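Local coordinates for ABC transporter, periplasmic solute-binding protein (Rhizobium meliloti, PDB 4WED), which probably binds a solute, perhaps a peptide or a nickel complex, in the periplasm and hands it to an ABC transporter, at residues G244-A249 / V511-M516; N265-P270 / F507-T512. All coordinates share one frame; numbering follows the deposited sequence.

Both interactions end on the loop after strand 504-505 and have V511 and T512 in common; the centres of interactions 1 and 2 lie about 10 Å apart. P510 of interaction 2 packs against the carbonyl of D515 in interaction 1. At its start, residues 507-510 lie along strand 265-269 in a surface contact of modest extent, made largely of apolar touches. Further on, 511-516 turns to meet the loop after strand 242-244. That contact is partly buried and more polar, with a carboxylate, bridging waters, aromatic rings and a sodium ion behind it. Strands 242-244 and 265-269 both pair with strand 488-500; the 507-516 loop meets the second directly, but the first through the loop that follows it.

Interaction 1. Residues G244-A249 / V511-M516; sequences GGFWIA and VTEYDM. With NA (sodium ion), chain B.
G245 and E513 mark the closest approach of two irregular loops, CA to CA 6.2 Å, where a type I turn from T512 to D515 faces the bend after strand 242-244. The E513 chain is bent at chi2 (-54°), which brings OE1 3.0 Å from the backbone N of F246 in a bent hydrogen bond that meets the carboxylate from well above its plane. OE2 is held by S496, while E513 CD sits at the edge of the F246 ring, 3.5 Å from CD2, with ring and carboxylate planes 83° apart. Water 1 accepts from W247 N and donates to both O and OE1 of E513, so the two loops are also joined through solvent. W247 and Y514 lie alongside each other, planes at 14° but slid apart, touching through W247 CD1 and Y514 CE1 at 3.7 Å. W58 meets both rings edge-to-face, and a glycerol, probably from the crystallisation liquor, lies by Y514. I248 CD1 reaches the carbonyl O of D515, 3.7 Å away. T512 OG1 donates to D515 OD2, leaving OD1 to bind the sodium ion with D62. The bond from Y514 N to T512 OG1 makes an ST turn, next to that metal site.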
loop_
_atom_site.group_PDB
_atom_site.type_symbol
_atom_site.label_atom_id
_atom_site.label_comp_id
_atom_site.label_asym_id
_atom_site.label_seq_id
_atom_site.Cartn_x
_atom_site.Cartn_y
_atom_site.Cartn_z
ATOM N N GLY A 244 -9.415 2.174 -13.324
ATOM C CA GLY A 244 -9.053 1.580 -12.027
ATOM C C GLY A 244 -7.999 2.363 -11.277
ATOM O O GLY A 244 -7.405 3.323 -11.808
ATOM N N GLY A 245 -7.746 1.939 -10.040
ATOM C CA GLY A 245 -6.621 2.457 -9.246
ATOM C C GLY A 245 -7.137 3.406 -8.200
ATOM O O GLY A 245 -7.776 4.379 -8.549
ATOM N N PHE A 246 -6.882 3.112 -6.922
ATOM C CA PHE A 246 -7.279 3.987 -5.801
ATOM C C PHE A 246 -6.906 5.444 -5.994
ATOM O O PHE A 246 -7.680 6.326 -5.653
ATOM C CB PHE A 246 -6.690 3.531 -4.472
ATOM C CG PHE A 246 -7.444 2.403 -3.835
ATOM C CD1 PHE A 246 -8.710 2.619 -3.286
ATOM C CD2 PHE A 246 -6.891 1.117 -3.773
ATOM C CE1 PHE A 246 -9.410 1.567 -2.692
ATOM C CE2 PHE A 246 -7.583 0.069 -3.186
ATOM C CZ PHE A 246 -8.839 0.294 -2.639
ATOM N N TRP A 247 -5.724 5.688 -6.536
ATOM C CA TRP A 247 -5.232 7.058 -6.692
ATOM C C TRP A 247 -5.066 7.418 -8.146
ATOM O O TRP A 247 -4.156 8.177 -8.520
ATOM C CB TRP A 247 -3.898 7.232 -5.944
ATOM C CG TRP A 247 -4.058 6.861 -4.539
ATOM C CD1 TRP A 247 -3.427 5.860 -3.881
ATOM C CD2 TRP A 247 -4.994 7.422 -3.630
ATOM N NE1 TRP A 247 -3.876 5.787 -2.597
ATOM C CE2 TRP A 247 -4.840 6.743 -2.413
ATOM C CE3 TRP A 247 -5.920 8.470 -3.711
ATOM C CZ2 TRP A 247 -5.590 7.063 -1.282
ATOM C CZ3 TRP A 247 -6.659 8.792 -2.592
ATOM C CH2 TRP A 247 -6.499 8.086 -1.395
ATOM N N ILE A 248 -5.936 6.862 -8.970
ATOM C CA ILE A 248 -5.913 7.162 -10.392
ATOM C C ILE A 248 -7.365 7.363 -10.849
ATOM O O ILE A 248 -7.788 8.488 -11.110
ATOM C CB ILE A 248 -5.170 6.038 -11.159
ATOM C CG1 ILE A 248 -3.691 5.955 -10.709
ATOM C CG2 ILE A 248 -5.273 6.228 -12.655
ATOM C CD1 ILE A 248 -3.024 4.652 -11.103
ATOM N N ALA A 249 -8.132 6.287 -10.901
ATOM C CA ALA A 249 -9.535 6.356 -11.337
ATOM C C ALA A 249 -10.306 5.207 -10.696
ATOM O O ALA A 249 -10.586 4.217 -11.354
ATOM C CB ALA A 249 -9.628 6.284 -12.856
ATOM N N VAL A 511 1.937 -2.903 -9.149
ATOM C CA VAL A 511 2.436 -3.430 -7.904
ATOM C C VAL A 511 2.014 -2.513 -6.770
ATOM O O VAL A 511 1.786 -2.968 -5.644
ATOM C CB VAL A 511 3.970 -3.582 -7.929
ATOM C CG1 VAL A 511 4.433 -4.112 -6.612
ATOM C CG2 VAL A 511 4.400 -4.571 -9.004
ATOM N N THR A 512 1.921 -1.218 -7.041
ATOM C CA THR A 512 1.448 -0.306 -6.019
ATOM C C THR A 512 0.448 0.599 -6.657
ATOM O O THR A 512 0.306 0.642 -7.857
ATOM C CB THR A 512 2.580 0.555 -5.381
ATOM O OG1 THR A 512 2.886 1.662 -6.224
ATOM C CG2 THR A 512 3.871 -0.251 -5.112
ATOM N N GLU A 513 -0.246 1.325 -5.811
ATOM C CA GLU A 513 -1.234 2.289 -6.219
ATOM C C GLU A 513 -0.591 3.587 -6.710
ATOM O O GLU A 513 -1.298 4.554 -6.997
ATOM C CB GLU A 513 -2.165 2.587 -5.044
ATOM C CG GLU A 513 -3.109 1.445 -4.642
ATOM C CD GLU A 513 -3.977 0.873 -5.785
ATOM O OE1 GLU A 513 -4.270 1.547 -6.830
ATOM O OE2 GLU A 513 -4.346 -0.309 -5.662
ATOM N N TYR A 514 0.741 3.620 -6.794
ATOM C CA TYR A 514 1.463 4.868 -7.158
ATOM C C TYR A 514 2.117 4.734 -8.543
ATOM O O TYR A 514 2.772 5.662 -9.028
ATOM C CB TYR A 514 2.448 5.258 -6.035
ATOM C CG TYR A 514 1.747 5.278 -4.716
ATOM C CD1 TYR A 514 0.894 6.311 -4.392
ATOM C CD2 TYR A 514 1.875 4.223 -3.807
ATOM C CE1 TYR A 514 0.216 6.348 -3.185
ATOM C CE2 TYR A 514 1.190 4.209 -2.589
ATOM C CZ TYR A 514 0.361 5.287 -2.281
ATOM O OH TYR A 514 -0.356 5.308 -1.098
ATOM N N ASP A 515 1.889 3.559 -9.147
ATOM C CA ASP A 515 2.416 3.166 -10.444
ATOM C C ASP A 515 1.313 3.221 -11.468
ATOM O O ASP A 515 0.187 2.901 -11.147
ATOM C CB ASP A 515 2.829 1.693 -10.430
ATOM C CG ASP A 515 4.134 1.452 -9.727
ATOM O OD1 ASP A 515 5.178 2.005 -10.175
ATOM O OD2 ASP A 515 4.111 0.664 -8.742
HETATM N N MSE A 516 1.695 3.500 -12.714
HETATM C CA MSE A 516 0.836 3.347 -13.863
HETATM C C MSE A 516 1.138 2.056 -14.596
HETATM O O MSE A 516 2.230 1.870 -15.109
HETATM C CB MSE A 516 1.157 4.513 -14.773
HETATM C CG MSE A 516 0.260 4.508 -16.017
HETATM SE SE MSE A 516 -1.597 5.016 -15.555
HETATM C CE MSE A 516 -1.612 6.990 -15.442
HETATM NA NA NA B . 6.063 1.950 -12.457
HETATM O O HOH W 1 -3.901 4.006 -7.736
HETATM O O HOH W 2 -1.471 7.338 -8.354
HETATM O O HOH W 3 4.213 1.014 -13.745
HETATM O O HOH W 4 8.031 2.358 -10.859
HETATM O O HOH W 5 7.107 2.889 -13.990
#

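Interaction 2. Residues N265-P270 / F507-T512; sequences NVVVDP and FTSPVT
The F507 ring is met at its edge, near its plane, by V267 CG1, which comes to 3.7 Å from CE2; W498 of strand 488-500 also meets this ring, with the planes inclined at about 40°. The second flat group, the D269 carboxylate, has OD2 3.5 Å from the carbonyl O of P510, two acceptors side by side, while OD1 accepts a hydrogen bond from G271 N just past the strand. V267 CG1 stands anti to the backbone N (chi1 174°), a setting that carries this methyl to the loop. Strand 265-269 belongs to the antiparallel sheet built on strand 488-500, with V267 paired to W498 and D269 to S496 through the backbone. Being two residues apart, V267 and D269 both point at the 507-512 loop, whereas V266 turns to helix 253-261 and the loop at Y313. S509 reaches both of the strand residues that face it: its OG touches V267 CG1 at 3.5 Å, and its CB lies 4.2 Å from D269 CB, a loose touch. P510 follows and packs its ring on W498 and P517.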
loop_
_atom_site.group_PDB
_atom_site.type_symbol
_atom_site.label_atom_id
_atom_site.label_comp_id
_atom_site.label_asym_id
_atom_site.label_seq_id
_atom_site.Cartn_x
_atom_site.Cartn_y
_atom_site.Cartn_z
ATOM N N ASN A 265 -13.258 -7.406 -19.513
ATOM C CA ASN A 265 -12.156 -7.937 -18.732
ATOM C C ASN A 265 -11.996 -7.164 -17.444
ATOM O O ASN A 265 -11.737 -5.958 -17.454
ATOM C CB ASN A 265 -10.861 -7.852 -19.524
ATOM C CG ASN A 265 -10.818 -8.854 -20.654
ATOM O OD1 ASN A 265 -10.631 -10.049 -20.413
ATOM N ND2 ASN A 265 -10.989 -8.383 -21.890
ATOM N N VAL A 266 -12.175 -7.866 -16.336
ATOM C CA VAL A 266 -12.079 -7.257 -15.032
ATOM C C VAL A 266 -11.069 -8.048 -14.250
ATOM O O VAL A 266 -11.122 -9.274 -14.155
ATOM C CB VAL A 266 -13.437 -7.132 -14.327
ATOM C CG1 VAL A 266 -13.278 -6.521 -12.955
ATOM C CG2 VAL A 266 -14.353 -6.220 -15.146
ATOM N N VAL A 267 -10.124 -7.283 -13.725
ATOM C CA VAL A 267 -8.903 -7.778 -13.262
ATOM C C VAL A 267 -8.742 -7.298 -11.850
ATOM O O VAL A 267 -8.635 -6.108 -11.592
ATOM C CB VAL A 267 -7.765 -7.254 -14.131
ATOM C CG1 VAL A 267 -6.394 -7.662 -13.539
ATOM C CG2 VAL A 267 -7.931 -7.810 -15.535
ATOM N N VAL A 268 -8.673 -8.267 -10.955
ATOM C CA VAL A 268 -8.690 -8.060 -9.533
ATOM C C VAL A 268 -7.359 -8.532 -9.003
ATOM O O VAL A 268 -6.945 -9.678 -9.192
ATOM C CB VAL A 268 -9.789 -8.885 -8.818
ATOM C CG1 VAL A 268 -10.008 -8.342 -7.417
ATOM C CG2 VAL A 268 -11.089 -8.853 -9.604
ATOM N N ASP A 269 -6.702 -7.611 -8.343
ATOM C CA ASP A 269 -5.487 -7.865 -7.627
ATOM C C ASP A 269 -5.956 -8.052 -6.161
ATOM O O ASP A 269 -6.698 -7.206 -5.626
ATOM C CB ASP A 269 -4.615 -6.631 -7.893
ATOM C CG ASP A 269 -3.342 -6.584 -7.112
ATOM O OD1 ASP A 269 -3.032 -7.543 -6.392
ATOM O OD2 ASP A 269 -2.658 -5.510 -7.206
ATOM N N PRO A 270 -5.573 -9.177 -5.512
ATOM C CA PRO A 270 -5.895 -9.383 -4.078
ATOM C C PRO A 270 -5.371 -8.279 -3.140
ATOM O O PRO A 270 -5.881 -8.133 -2.024
ATOM C CB PRO A 270 -5.214 -10.708 -3.737
ATOM C CG PRO A 270 -4.919 -11.361 -5.028
ATOM C CD PRO A 270 -4.773 -10.288 -6.063
ATOM N N PHE A 507 -2.092 -6.796 -20.102
ATOM C CA PHE A 507 -2.321 -5.962 -18.921
ATOM C C PHE A 507 -1.723 -6.624 -17.681
ATOM O O PHE A 507 -1.937 -7.821 -17.431
ATOM C CB PHE A 507 -3.790 -5.646 -18.661
ATOM C CG PHE A 507 -4.011 -4.854 -17.397
ATOM C CD1 PHE A 507 -3.768 -3.494 -17.368
ATOM C CD2 PHE A 507 -4.444 -5.463 -16.237
ATOM C CE1 PHE A 507 -3.976 -2.768 -16.199
ATOM C CE2 PHE A 507 -4.614 -4.750 -15.063
ATOM C CZ PHE A 507 -4.385 -3.401 -15.046
ATOM N N THR A 508 -0.970 -5.825 -16.933
ATOM C CA THR A 508 -0.239 -6.302 -15.771
ATOM C C THR A 508 -0.639 -5.433 -14.585
ATOM O O THR A 508 -0.428 -4.219 -14.613
ATOM C CB THR A 508 1.273 -6.210 -16.046
ATOM O OG1 THR A 508 1.602 -6.982 -17.221
ATOM C CG2 THR A 508 2.076 -6.705 -14.864
ATOM N N SER A 509 -1.243 -6.036 -13.564
ATOM C CA SER A 509 -1.751 -5.266 -12.432
ATOM C C SER A 509 -0.591 -4.506 -11.781
ATOM O O SER A 509 0.480 -5.060 -11.565
ATOM C CB SER A 509 -2.385 -6.169 -11.368
ATOM O OG SER A 509 -3.373 -7.016 -11.877
ATOM N N PRO A 510 -0.803 -3.236 -11.442
ATOM C CA PRO A 510 0.301 -2.473 -10.847
ATOM C C PRO A 510 0.668 -3.022 -9.489
ATOM O O PRO A 510 -0.176 -3.532 -8.765
ATOM C CB PRO A 510 -0.274 -1.084 -10.688
ATOM C CG PRO A 510 -1.744 -1.316 -10.546
ATOM C CD PRO A 510 -2.065 -2.481 -11.447
ATOM N N VAL A 511 1.937 -2.903 -9.149
ATOM C CA VAL A 511 2.436 -3.430 -7.904
ATOM C C VAL A 511 2.014 -2.513 -6.770
ATOM O O VAL A 511 1.786 -2.968 -5.644
ATOM C CB VAL A 511 3.970 -3.582 -7.929
ATOM C CG1 VAL A 511 4.433 -4.112 -6.612
ATOM C CG2 VAL A 511 4.400 -4.571 -9.004
ATOM N N THR A 512 1.921 -1.218 -7.041
ATOM C CA THR A 512 1.448 -0.306 -6.019
ATOM C C THR A 512 0.448 0.599 -6.657
ATOM O O THR A 512 0.306 0.642 -7.857
ATOM C CB THR A 512 2.580 0.555 -5.381
ATOM O OG1 THR A 512 2.886 1.662 -6.224
ATOM C CG2 THR A 512 3.871 -0.251 -5.112
#